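Local coordinates for MtVAO615 (Myceliophthora thermophila, PDB 6F72), which is probably a secreted oxidase that carries bicovalently bound FAD and reacts rapidly with oxygen when reduced, its substrate still unknown, at residues H174-T179 and L197-E202. Sequence-based numbering, arbitrary orientation.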
ATOM      1  N   HIS A 174       1.566  -4.078  14.448  1.00 22.36           N
ATOM      2  CA  HIS A 174       1.949  -5.334  13.782  1.00 22.50           C
ATOM      3  C   HIS A 174       1.489  -6.626  14.449  1.00 22.94           C
ATOM      4  O   HIS A 174       1.209  -7.614  13.761  1.00 22.89           O
ATOM      5  CB  HIS A 174       3.482  -5.364  13.611  1.00 22.72           C
ATOM      6  CG  HIS A 174       4.022  -6.639  13.036  1.00 22.90           C
ATOM      7  ND1 HIS A 174       3.615  -7.142  11.818  1.00 22.61           N
ATOM      8  CD2 HIS A 174       4.959  -7.497  13.502  1.00 23.43           C
ATOM      9  CE1 HIS A 174       4.260  -8.269  11.571  1.00 22.99           C
ATOM     10  NE2 HIS A 174       5.089  -8.502  12.574  1.00 23.46           N
ATOM     11  N   ASN A 175       1.411  -6.611  15.778  1.00 23.50           N
ATOM     12  CA  ASN A 175       1.177  -7.824  16.548  1.00 24.11           C
ATOM     13  C   ASN A 175      -0.286  -8.042  16.928  1.00 24.20           C
ATOM     14  O   ASN A 175      -0.593  -8.986  17.635  1.00 24.66           O
ATOM     15  CB  ASN A 175       2.047  -7.829  17.789  1.00 24.86           C
ATOM     16  CG  ASN A 175       3.509  -7.771  17.461  1.00 25.00           C
ATOM     17  OD1 ASN A 175       4.039  -8.661  16.796  1.00 25.13           O
ATOM     18  ND2 ASN A 175       4.168  -6.708  17.908  1.00 25.05           N
ATOM     19  N   LEU A 176      -1.177  -7.178  16.438  1.00 23.75           N
ATOM     20  CA  LEU A 176      -2.608  -7.346  16.668  1.00 23.78           C
ATOM     21  C   LEU A 176      -3.116  -8.278  15.579  1.00 23.70           C
ATOM     22  O   LEU A 176      -3.609  -7.827  14.548  1.00 23.19           O
ATOM     23  CB  LEU A 176      -3.319  -5.983  16.682  1.00 23.30           C
ATOM     24  CG  LEU A 176      -2.930  -5.090  17.873  1.00 23.60           C
ATOM     25  CD1 LEU A 176      -3.499  -3.698  17.722  1.00 23.20           C
ATOM     26  CD2 LEU A 176      -3.312  -5.675  19.238  1.00 24.30           C
ATOM     27  N   LYS A 177      -2.984  -9.584  15.824  1.00 24.33           N
ATOM     28  CA  LYS A 177      -3.168 -10.615  14.791  1.00 24.48           C
ATOM     29  C   LYS A 177      -4.442 -11.465  14.892  1.00 24.90           C
ATOM     30  O   LYS A 177      -4.607 -12.418  14.115  1.00 24.92           O
ATOM     31  CB  LYS A 177      -1.951 -11.549  14.753  1.00 24.98           C
ATOM     32  CG  LYS A 177      -0.618 -10.885  14.435  1.00 24.83           C
ATOM     33  CD  LYS A 177      -0.377 -10.824  12.945  1.00 24.38           C
ATOM     34  CE  LYS A 177       1.099 -10.600  12.638  1.00 24.44           C
ATOM     35  NZ  LYS A 177       1.191  -9.944  11.295  1.00 23.94           N
ATOM     36  N   SER A 178      -5.336 -11.127  15.822  1.00 25.29           N
ATOM     37  CA  SER A 178      -6.608 -11.866  15.997  1.00 25.93           C
ATOM     38  C   SER A 178      -7.392 -11.978  14.689  1.00 25.61           C
ATOM     39  O   SER A 178      -7.401 -11.047  13.883  1.00 25.05           O
ATOM     40  CB  SER A 178      -7.482 -11.187  17.045  1.00 26.15           C
ATOM     41  OG  SER A 178      -7.932  -9.945  16.506  1.00 25.72           O
ATOM     42  N   THR A 179      -7.987 -13.144  14.462  1.00 26.22           N
ATOM     43  CA  THR A 179      -8.879 -13.364  13.325  1.00 26.25           C
ATOM     44  C   THR A 179     -10.147 -14.092  13.800  1.00 27.03           C
ATOM     45  O   THR A 179     -10.079 -15.060  14.579  1.00 27.65           O
ATOM     46  CB  THR A 179      -8.208 -14.163  12.195  1.00 26.23           C
ATOM     47  OG1 THR A 179      -7.874 -15.466  12.668  1.00 27.03           O
ATOM     48  CG2 THR A 179      -6.926 -13.495  11.718  1.00 25.79           C
ATOM     49  N   LEU A 197     -10.671  -8.786  11.709  1.00 23.06           N
ATOM     50  CA  LEU A 197      -9.218  -8.948  11.653  1.00 22.80           C
ATOM     51  C   LEU A 197      -8.505  -7.864  12.432  1.00 22.54           C
ATOM     52  O   LEU A 197      -8.793  -6.682  12.254  1.00 22.14           O
ATOM     53  CB  LEU A 197      -8.727  -8.943  10.194  1.00 22.47           C
ATOM     54  CG  LEU A 197      -9.317  -9.874   9.127  1.00 22.59           C
ATOM     55  CD1 LEU A 197      -8.717  -9.543   7.763  1.00 22.29           C
ATOM     56  CD2 LEU A 197      -9.120 -11.351   9.457  1.00 23.09           C
ATOM     57  N   GLY A 198      -7.563  -8.269  13.293  1.00 22.71           N
ATOM     58  CA  GLY A 198      -6.765  -7.310  14.059  1.00 22.60           C
ATOM     59  C   GLY A 198      -5.901  -6.447  13.138  1.00 22.06           C
ATOM     60  O   GLY A 198      -5.586  -6.850  12.014  1.00 21.79           O
ATOM     61  N   ALA A 199      -5.523  -5.262  13.620  1.00 21.93           N
ATOM     62  CA  ALA A 199      -4.828  -4.251  12.823  1.00 21.59           C
ATOM     63  C   ALA A 199      -3.500  -4.684  12.173  1.00 21.53           C
ATOM     64  O   ALA A 199      -3.092  -4.105  11.163  1.00 21.25           O
ATOM     65  CB  ALA A 199      -4.635  -2.990  13.646  1.00 21.69           C
ATOM     66  N   GLY A 200      -2.850  -5.699  12.740  1.00 21.92           N
ATOM     67  CA  GLY A 200      -1.575  -6.210  12.228  1.00 22.07           C
ATOM     68  C   GLY A 200      -1.701  -7.380  11.267  1.00 22.18           C
ATOM     69  O   GLY A 200      -0.692  -7.882  10.787  1.00 22.21           O
ATOM     70  N   VAL A 201      -2.928  -7.821  10.980  1.00 22.20           N
ATOM     71  CA  VAL A 201      -3.142  -8.949  10.052  1.00 22.54           C
ATOM     72  C   VAL A 201      -2.636  -8.564   8.646  1.00 22.51           C
ATOM     73  O   VAL A 201      -3.015  -7.521   8.092  1.00 22.13           O
ATOM     74  CB  VAL A 201      -4.619  -9.447  10.021  1.00 22.52           C
ATOM     75  CG1 VAL A 201      -4.822 -10.555   8.984  1.00 22.60           C
ATOM     76  CG2 VAL A 201      -5.047  -9.958  11.395  1.00 22.91           C
ATOM     77  N   GLU A 202      -1.748  -9.403   8.115  1.00 23.12           N
ATOM     78  CA  GLU A 202      -1.136  -9.187   6.798  1.00 23.39           C
ATOM     79  C   GLU A 202      -1.849 -10.025   5.749  1.00 23.77           C
ATOM     80  O   GLU A 202      -2.551 -10.974   6.092  1.00 24.38           O
ATOM     81  CB  GLU A 202       0.369  -9.512   6.845  1.00 23.66           C
ATOM     82  CG  GLU A 202       1.150  -8.576   7.751  1.00 23.63           C
ATOM     83  CD  GLU A 202       2.595  -8.974   7.902  1.00 24.06           C
ATOM     84  OE1 GLU A 202       3.409  -8.605   7.030  1.00 24.00           O
ATOM     85  OE2 GLU A 202       2.917  -9.660   8.898  1.00 24.48           O
TER
HETATM   86  O   HOH W   1       1.441  -6.165  10.358  1.00 19.19           O
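Glu202 brings OE2 to the edge of the His174 imidazole, near the ring plane and 3.3 Å from CE1, its carboxylate turned 71° against the ring. Next to it round the ring, also in plane, a water joins ND1 to Gly200 O; histidine suits the place because its other nitrogen, NE2, can bond to Asn93 OD1 as well. Its CG, anti to the backbone N (chi1 176°), swings the ring back to Glu202. Lys177, its chain bent at chi2, puts NZ 2.8 Å from Gly200 O, above the carbonyl plane, and 3.0 Å from Glu202 OE2 on the anti lone pair. Lysine suits the place because its long chain takes one ammonium to a carbonyl and two carboxylates, Glu205 being the second. A methionine in place of Lys177 would probably leave the buried Glu202 carboxylate, and Glu205 with it, without the positive charge they share. Gly200 N binds Leu176 O at 2.9 Å; a CB on Gly198 would collide with Leu176 O, and one on Gly200 with His174 O. Gly198 N meets Ser178 O almost straight (168°), and Thr179 CG2 rests on Leu197 CD2. Strand 193-198, paired antiparallel with the strand beginning at Thr179, runs into a type I turn from Gly198 to Val201 and on to Glu202 at the N-cap of helix 203-212: a strand-turn-helix in the PCMH-type FAD-binding domain, with Ala199 touching FAD.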